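Local coordinates for protein smoothened (Xenopus laevis, PDB 5KZZ) that probably acts as a Frizzled-class G protein-coupled receptor in Hedgehog signalling, activated directly by cholesterol; this chain is its extracellular cysteine-rich domain, at residues C10-T15 / T36-D41; E40-Q45 / A74-K79. All blocks are in the same frame, centred on the assembly; numbering follows the deposited sequence.

Interaction 1: C10-T15 / T36-D41; sequences CKKTTT and TVLAED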
ATOM      1  N   CYS A  10      14.037  -3.972  -2.977  1.00 48.72           N
ATOM      2  CA  CYS A  10      12.784  -4.264  -2.292  1.00 48.09           C
ATOM      3  C   CYS A  10      12.495  -3.324  -1.133  1.00 39.32           C
ATOM      4  O   CYS A  10      11.373  -3.273  -0.651  1.00 35.61           O
ATOM      5  CB  CYS A  10      12.781  -5.705  -1.785  1.00 59.18           C
ATOM      6  SG  CYS A  10      12.593  -6.941  -3.086  1.00 66.88           S
ATOM      7  N   LYS A  11      13.511  -2.593  -0.688  1.00 33.99           N
ATOM      8  CA  LYS A  11      13.382  -1.708   0.458  1.00 33.00           C
ATOM      9  C   LYS A  11      13.850  -0.303   0.113  1.00 28.94           C
ATOM     10  O   LYS A  11      14.657  -0.109  -0.801  1.00 30.37           O
ATOM     11  CB  LYS A  11      14.164  -2.269   1.649  1.00 37.45           C
ATOM     12  CG  LYS A  11      13.488  -3.476   2.294  1.00 44.47           C
ATOM     13  CD  LYS A  11      14.438  -4.275   3.168  1.00 52.64           C
ATOM     14  CE  LYS A  11      15.191  -5.319   2.353  1.00 60.45           C
ATOM     15  NZ  LYS A  11      14.295  -6.406   1.867  1.00 65.18           N
ATOM     16  N   LYS A  12      13.317   0.675   0.831  1.00 27.22           N
ATOM     17  CA  LYS A  12      13.690   2.060   0.617  1.00 27.34           C
ATOM     18  C   LYS A  12      14.090   2.694   1.945  1.00 25.47           C
ATOM     19  O   LYS A  12      13.403   2.523   2.950  1.00 25.08           O
ATOM     20  CB  LYS A  12      12.541   2.841  -0.019  1.00 30.02           C
ATOM     21  CG  LYS A  12      12.868   4.301  -0.291  1.00 35.06           C
ATOM     22  CD  LYS A  12      11.859   4.929  -1.246  1.00 39.13           C
ATOM     23  CE  LYS A  12      12.197   6.396  -1.518  1.00 43.41           C
ATOM     24  NZ  LYS A  12      11.152   7.070  -2.351  1.00 45.83           N
ATOM     25  N   THR A  13      15.206   3.421   1.937  1.00 27.24           N
ATOM     26  CA  THR A  13      15.705   4.104   3.130  1.00 28.24           C
ATOM     27  C   THR A  13      14.802   5.267   3.531  1.00 26.22           C
ATOM     28  O   THR A  13      14.428   6.084   2.694  1.00 28.79           O
ATOM     29  CB  THR A  13      17.139   4.625   2.908  1.00 32.33           C
ATOM     30  OG1 THR A  13      18.018   3.507   2.761  1.00 36.15           O
ATOM     31  CG2 THR A  13      17.598   5.460   4.088  1.00 33.74           C
ATOM     32  N   THR A  14      14.455   5.339   4.814  1.00 24.43           N
ATOM     33  CA  THR A  14      13.522   6.340   5.294  1.00 25.05           C
ATOM     34  C   THR A  14      13.606   6.402   6.812  1.00 26.40           C
ATOM     35  O   THR A  14      14.259   5.567   7.436  1.00 29.97           O
ATOM     36  CB  THR A  14      12.062   6.015   4.846  1.00 25.36           C
ATOM     37  OG1 THR A  14      11.181   7.097   5.183  1.00 26.44           O
ATOM     38  CG2 THR A  14      11.574   4.732   5.509  1.00 24.88           C
ATOM     39  N   THR A  15      12.966   7.398   7.406  1.00 24.92           N
ATOM     40  CA  THR A  15      12.889   7.465   8.851  1.00 25.21           C
ATOM     41  C   THR A  15      11.596   6.796   9.299  1.00 23.39           C
ATOM     42  O   THR A  15      10.529   7.121   8.793  1.00 25.25           O
ATOM     43  CB  THR A  15      12.959   8.917   9.347  1.00 28.71           C
ATOM     44  OG1 THR A  15      14.220   9.476   8.967  1.00 32.26           O
ATOM     45  CG2 THR A  15      12.814   8.982  10.863  1.00 30.20           C
ATOM     46  N   THR A  36       5.576   7.365   5.426  1.00 12.54           N
ATOM     47  CA  THR A  36       4.689   7.831   4.368  1.00 13.21           C
ATOM     48  C   THR A  36       5.409   7.963   3.021  1.00 13.00           C
ATOM     49  O   THR A  36       4.825   8.447   2.048  1.00 13.22           O
ATOM     50  CB  THR A  36       4.062   9.191   4.739  1.00 16.25           C
ATOM     51  OG1 THR A  36       5.099  10.163   4.943  1.00 19.03           O
ATOM     52  CG2 THR A  36       3.252   9.071   6.012  1.00 18.60           C
ATOM     53  N   VAL A  37       6.663   7.509   2.955  1.00 12.65           N
ATOM     54  CA  VAL A  37       7.494   7.765   1.783  1.00 15.45           C
ATOM     55  C   VAL A  37       6.962   7.111   0.488  1.00 15.58           C
ATOM     56  O   VAL A  37       7.236   7.609  -0.607  1.00 19.68           O
ATOM     57  CB  VAL A  37       8.967   7.320   2.040  1.00 18.93           C
ATOM     58  CG1 VAL A  37       9.076   5.818   2.177  1.00 20.57           C
ATOM     59  CG2 VAL A  37       9.893   7.819   0.934  1.00 22.51           C
ATOM     60  N   LEU A  38       6.185   6.030   0.579  1.00 13.39           N
ATOM     61  CA  LEU A  38       5.667   5.375  -0.630  1.00 13.41           C
ATOM     62  C   LEU A  38       4.369   5.990  -1.112  1.00 13.28           C
ATOM     63  O   LEU A  38       3.987   5.823  -2.278  1.00 15.88           O
ATOM     64  CB  LEU A  38       5.434   3.890  -0.384  1.00 13.01           C
ATOM     65  CG  LEU A  38       6.642   3.154   0.180  1.00 13.51           C
ATOM     66  CD1 LEU A  38       6.320   1.682   0.315  1.00 14.81           C
ATOM     67  CD2 LEU A  38       7.861   3.345  -0.731  1.00 15.53           C
ATOM     68  N   ALA A  39       3.682   6.702  -0.220  1.00 13.63           N
ATOM     69  CA  ALA A  39       2.402   7.316  -0.568  1.00 15.13           C
ATOM     70  C   ALA A  39       2.657   8.697  -1.147  1.00 15.52           C
ATOM     71  O   ALA A  39       2.729   9.692  -0.409  1.00 15.86           O
ATOM     72  CB  ALA A  39       1.500   7.399   0.650  1.00 15.31           C
ATOM     73  N   GLU A  40       2.785   8.760  -2.466  1.00 15.62           N
ATOM     74  CA  GLU A  40       3.228   9.990  -3.128  1.00 17.37           C
ATOM     75  C   GLU A  40       2.219  11.121  -3.029  1.00 15.28           C
ATOM     76  O   GLU A  40       2.568  12.278  -3.238  1.00 16.42           O
ATOM     77  CB  GLU A  40       3.546   9.708  -4.598  1.00 22.69           C
ATOM     78  CG  GLU A  40       4.730   8.771  -4.806  1.00 33.15           C
ATOM     79  CD  GLU A  40       5.060   8.549  -6.274  1.00 42.44           C
ATOM     80  OE1 GLU A  40       4.830   9.473  -7.084  1.00 45.97           O
ATOM     81  OE2 GLU A  40       5.559   7.454  -6.615  1.00 45.87           O
ATOM     82  N   ASP A  41       0.980  10.783  -2.698  1.00 13.88           N
ATOM     83  CA  ASP A  41      -0.087  11.761  -2.533  1.00 14.66           C
ATOM     84  C   ASP A  41      -0.281  12.231  -1.091  1.00 14.52           C
ATOM     85  O   ASP A  41      -1.226  12.966  -0.816  1.00 17.08           O
ATOM     86  CB  ASP A  41      -1.412  11.179  -3.044  1.00 15.87           C
ATOM     87  CG  ASP A  41      -1.862   9.954  -2.249  1.00 15.26           C
ATOM     88  OD1 ASP A  41      -1.128   9.500  -1.342  1.00 17.11           O
ATOM     89  OD2 ASP A  41      -2.939   9.415  -2.554  1.00 17.20           O
TER
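Val-37 meets Lys-12 on strand 11-13 with its CG2 methyl and Thr-14, just past the end of that strand, with CG1. The lysine chain leaves the strand with CG opposite the backbone N (chi1 -179°) and stays extended to its end, which carries its last carbons obliquely past the valine. Lys-12 CE lies 3.7 Å from Val-37 CG2, and the ammonium NZ of Lys-12 is 3.6 Å from the same methyl, a van der Waals approach only. Nearer the strand, Lys-12 CD grazes Leu-38 CD2 at 4.3 Å. Val-37 sits at the second position of a type I turn, Thr-36 to Ala-39, closed by the bond from Ala-39 N to Thr-36 O (3.1 Å). This turn follows strand 33-34 in the Frizzled-type cysteine-rich domain, whereas strand 11-13 is an outer strand of a three-stranded antiparallel sheet and pairs with strand 84-86. Val-85 of that neighbour touches both Lys-12 and Val-37. The branches of Thr-14 are set so that OG1 points to the turn (chi1 -173°), 3.9 Å from Val-37 CB, while Thr-14 CB is 4.0 Å from Val-37 CG1. That hydroxyl has its polar partner in Ser-35 OG, which also bonds Val-37 N.

Interaction 2: E40-Q45 / A74-K79; sequences EDSSSQ and AVYMPK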
ATOM      1  N   GLU A  40       2.785   8.760  -2.466  1.00 15.62           N
ATOM      2  CA  GLU A  40       3.228   9.990  -3.128  1.00 17.37           C
ATOM      3  C   GLU A  40       2.219  11.121  -3.029  1.00 15.28           C
ATOM      4  O   GLU A  40       2.568  12.278  -3.238  1.00 16.42           O
ATOM      5  CB  GLU A  40       3.546   9.708  -4.598  1.00 22.69           C
ATOM      6  CG  GLU A  40       4.730   8.771  -4.806  1.00 33.15           C
ATOM      7  CD  GLU A  40       5.060   8.549  -6.274  1.00 42.44           C
ATOM      8  OE1 GLU A  40       4.830   9.473  -7.084  1.00 45.97           O
ATOM      9  OE2 GLU A  40       5.559   7.454  -6.615  1.00 45.87           O
ATOM     10  N   ASP A  41       0.980  10.783  -2.698  1.00 13.88           N
ATOM     11  CA  ASP A  41      -0.087  11.761  -2.533  1.00 14.66           C
ATOM     12  C   ASP A  41      -0.281  12.231  -1.091  1.00 14.52           C
ATOM     13  O   ASP A  41      -1.226  12.966  -0.816  1.00 17.08           O
ATOM     14  CB  ASP A  41      -1.412  11.179  -3.044  1.00 15.87           C
ATOM     15  CG  ASP A  41      -1.862   9.954  -2.249  1.00 15.26           C
ATOM     16  OD1 ASP A  41      -1.128   9.500  -1.342  1.00 17.11           O
ATOM     17  OD2 ASP A  41      -2.939   9.415  -2.554  1.00 17.20           O
ATOM     18  N   SER A  42       0.608  11.829  -0.187  1.00 14.75           N
ATOM     19  CA  SER A  42       0.384  12.067   1.240  1.00 15.51           C
ATOM     20  C   SER A  42       1.618  12.607   1.938  1.00 16.35           C
ATOM     21  O   SER A  42       2.702  12.052   1.783  1.00 20.54           O
ATOM     22  CB  SER A  42      -0.040  10.767   1.925  1.00 15.73           C
ATOM     23  OG  SER A  42      -1.276  10.278   1.420  1.00 17.56           O
ATOM     24  N   SER A  43       1.474  13.653   2.749  1.00 17.26           N
ATOM     25  CA  SER A  43       2.663  14.236   3.368  1.00 18.56           C
ATOM     26  C   SER A  43       2.759  13.955   4.863  1.00 16.83           C
ATOM     27  O   SER A  43       3.669  14.443   5.521  1.00 20.47           O
ATOM     28  CB  SER A  43       2.712  15.746   3.136  1.00 20.58           C
ATOM     29  OG  SER A  43       1.549  16.346   3.654  1.00 22.82           O
ATOM     30  N   SER A  44       1.837  13.164   5.395  1.00 14.74           N
ATOM     31  CA  SER A  44       1.824  12.857   6.823  1.00 14.54           C
ATOM     32  C   SER A  44       0.938  11.649   7.033  1.00 13.00           C
ATOM     33  O   SER A  44       0.141  11.303   6.161  1.00 12.46           O
ATOM     34  CB  SER A  44       1.285  14.031   7.645  1.00 16.48           C
ATOM     35  OG  SER A  44      -0.095  14.214   7.353  1.00 16.22           O
ATOM     36  N   GLN A  45       1.019  11.042   8.211  1.00 12.56           N
ATOM     37  CA  GLN A  45       0.098   9.951   8.506  1.00 11.73           C
ATOM     38  C   GLN A  45      -1.335  10.470   8.620  1.00 11.71           C
ATOM     39  O   GLN A  45      -2.279   9.738   8.338  1.00 11.60           O
ATOM     40  CB  GLN A  45       0.502   9.214   9.779  1.00 12.19           C
ATOM     41  CG  GLN A  45       1.800   8.463   9.684  1.00 13.20           C
ATOM     42  CD  GLN A  45       1.987   7.532  10.854  1.00 13.36           C
ATOM     43  OE1 GLN A  45       1.208   6.610  11.038  1.00 14.41           O
ATOM     44  NE2 GLN A  45       3.003   7.780  11.665  1.00 16.26           N
ATOM     45  N   ALA A  74      -0.097  -1.720   1.955  1.00  9.21           N
ATOM     46  CA  ALA A  74       1.331  -1.815   1.676  1.00  9.69           C
ATOM     47  C   ALA A  74       1.914  -0.511   1.129  1.00 10.23           C
ATOM     48  O   ALA A  74       3.105  -0.276   1.250  1.00 13.27           O
ATOM     49  CB  ALA A  74       1.597  -2.973   0.710  1.00 11.19           C
ATOM     50  N   VAL A  75       1.087   0.321   0.497  1.00  9.01           N
ATOM     51  CA  VAL A  75       1.516   1.611  -0.018  1.00  9.65           C
ATOM     52  C   VAL A  75       1.395   2.712   1.037  1.00 10.03           C
ATOM     53  O   VAL A  75       2.318   3.508   1.225  1.00 11.25           O
ATOM     54  CB  VAL A  75       0.671   1.978  -1.265  1.00 10.32           C
ATOM     55  CG1 VAL A  75       0.835   3.448  -1.678  1.00 13.77           C
ATOM     56  CG2 VAL A  75       1.010   1.041  -2.421  1.00 12.49           C
ATOM     57  N   TYR A  76       0.249   2.754   1.716  1.00  9.32           N
ATOM     58  CA  TYR A  76      -0.086   3.869   2.587  1.00  8.73           C
ATOM     59  C   TYR A  76       0.378   3.678   4.020  1.00  9.87           C
ATOM     60  O   TYR A  76       0.739   4.661   4.662  1.00 10.73           O
ATOM     61  CB  TYR A  76      -1.595   4.111   2.585  1.00 10.55           C
ATOM     62  CG  TYR A  76      -2.080   4.837   1.351  1.00  9.21           C
ATOM     63  CD1 TYR A  76      -2.030   6.235   1.281  1.00 11.04           C
ATOM     64  CD2 TYR A  76      -2.564   4.147   0.248  1.00 11.25           C
ATOM     65  CE1 TYR A  76      -2.466   6.905   0.162  1.00 12.12           C
ATOM     66  CE2 TYR A  76      -3.001   4.831  -0.889  1.00 12.73           C
ATOM     67  CZ  TYR A  76      -2.961   6.215  -0.923  1.00 12.46           C
ATOM     68  OH  TYR A  76      -3.407   6.883  -2.044  1.00 14.10           O
ATOM     69  N   MET A  77       0.346   2.442   4.522  1.00  9.28           N
ATOM     70  CA  MET A  77       0.730   2.160   5.904  1.00  9.94           C
ATOM     71  C   MET A  77       1.742   1.024   5.949  1.00 10.48           C
ATOM     72  O   MET A  77       1.541   0.043   6.663  1.00 10.91           O
ATOM     73  CB  MET A  77      -0.497   1.805   6.760  1.00  9.43           C
ATOM     74  CG  MET A  77      -1.467   2.987   6.881  1.00 11.55           C
ATOM     75  SD  MET A  77      -3.000   2.654   7.794  1.00 11.63           S
ATOM     76  CE  MET A  77      -2.434   2.706   9.496  1.00 12.96           C
ATOM     77  N   PRO A  78       2.851   1.160   5.190  1.00 10.86           N
ATOM     78  CA  PRO A  78       3.811   0.058   5.078  1.00 11.38           C
ATOM     79  C   PRO A  78       4.594  -0.166   6.360  1.00 11.77           C
ATOM     80  O   PRO A  78       4.738   0.721   7.202  1.00 12.94           O
ATOM     81  CB  PRO A  78       4.743   0.536   3.967  1.00 11.78           C
ATOM     82  CG  PRO A  78       4.751   2.029   4.188  1.00 11.36           C
ATOM     83  CD  PRO A  78       3.298   2.330   4.407  1.00 11.66           C
ATOM     84  N   LYS A  79       5.141  -1.364   6.486  1.00 13.06           N
ATOM     85  CA  LYS A  79       6.035  -1.678   7.582  1.00 14.24           C
ATOM     86  C   LYS A  79       7.392  -1.020   7.420  1.00 14.55           C
ATOM     87  O   LYS A  79       8.017  -1.113   6.354  1.00 16.93           O
ATOM     88  CB  LYS A  79       6.198  -3.192   7.696  1.00 16.93           C
ATOM     89  CG  LYS A  79       7.135  -3.619   8.822  1.00 19.47           C
ATOM     90  CD  LYS A  79       7.214  -5.134   8.933  1.00 23.06           C
ATOM     91  CE  LYS A  79       8.208  -5.542  10.010  1.00 26.66           C
ATOM     92  NZ  LYS A  79       8.336  -7.027  10.133  1.00 29.66           N
TER
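Asp-41 reaches the Tyr-76 ring at the end of helix 62-76 with its carboxylate, and Ser-42 follows at the ring edge. In Asp-41, CG lies between the backbone N and the carbonyl carbon (chi1 63°), which brings the acid group to the phenol although the bond from CA to CB does not aim at the helix. Tyr-76 OH donates to Asp-41 OD2 over 2.6 Å, a short bond that arrives on the syn side of the carboxylate, 20° out of its plane. OD2 lies at the ring edge, in the ring plane, and the two flat groups are inclined by 45°. The other oxygen, Asp-41 OD1, comes to 3.3 Å from Tyr-76 CE1 in an oblique position. Next in the chain, Ser-42 directs its CB to the helix, and its OG stands 3.8 Å from Tyr-76 CE1, near the plane of the ring. The same hydroxyl donates to Asp-41 OD1 over 2.9 Å, from above the carboxylate plane, so that each carboxylate oxygen has a hydroxyl donor and the rotation of the group is restrained. Further on, Ser-44 takes the N-cap position of helix 45-55, its OG bonded to Glu-47 N. Tyr-76 OH is also hydrogen-bonded to Trp-55 NE1, at the far end of that helix, and the two rings meet. The phenol therefore joins the loop before helix 45-55, the end of that helix and the end of helix 62-76, a polar link between neighbouring helices of the Frizzled-type cysteine-rich domain.

How the interactions relate
Both contacts use the loop between strand 33-34 and helix 45-55, with centres about 7 Å apart; their ranges overlap at Glu-40 and Asp-41, but Asp-41 works in interaction 2 alone. Interaction 1 holds the start of this loop to strand 11-13 and the residue after it by van der Waals contacts of Val-37 and Leu-38, with no polar bond between the two segments, whereas interaction 2 holds its later part to the end of helix 62-76 through a carboxylate and a phenol. Each is partly buried, pairing exposed Lys-12 with buried Leu-38 and exposed Asp-41 with buried Tyr-76. They touch directly, Leu-38 CB lying 3.5 Å from Val-75 O, so the turn is packed between sheet and helix.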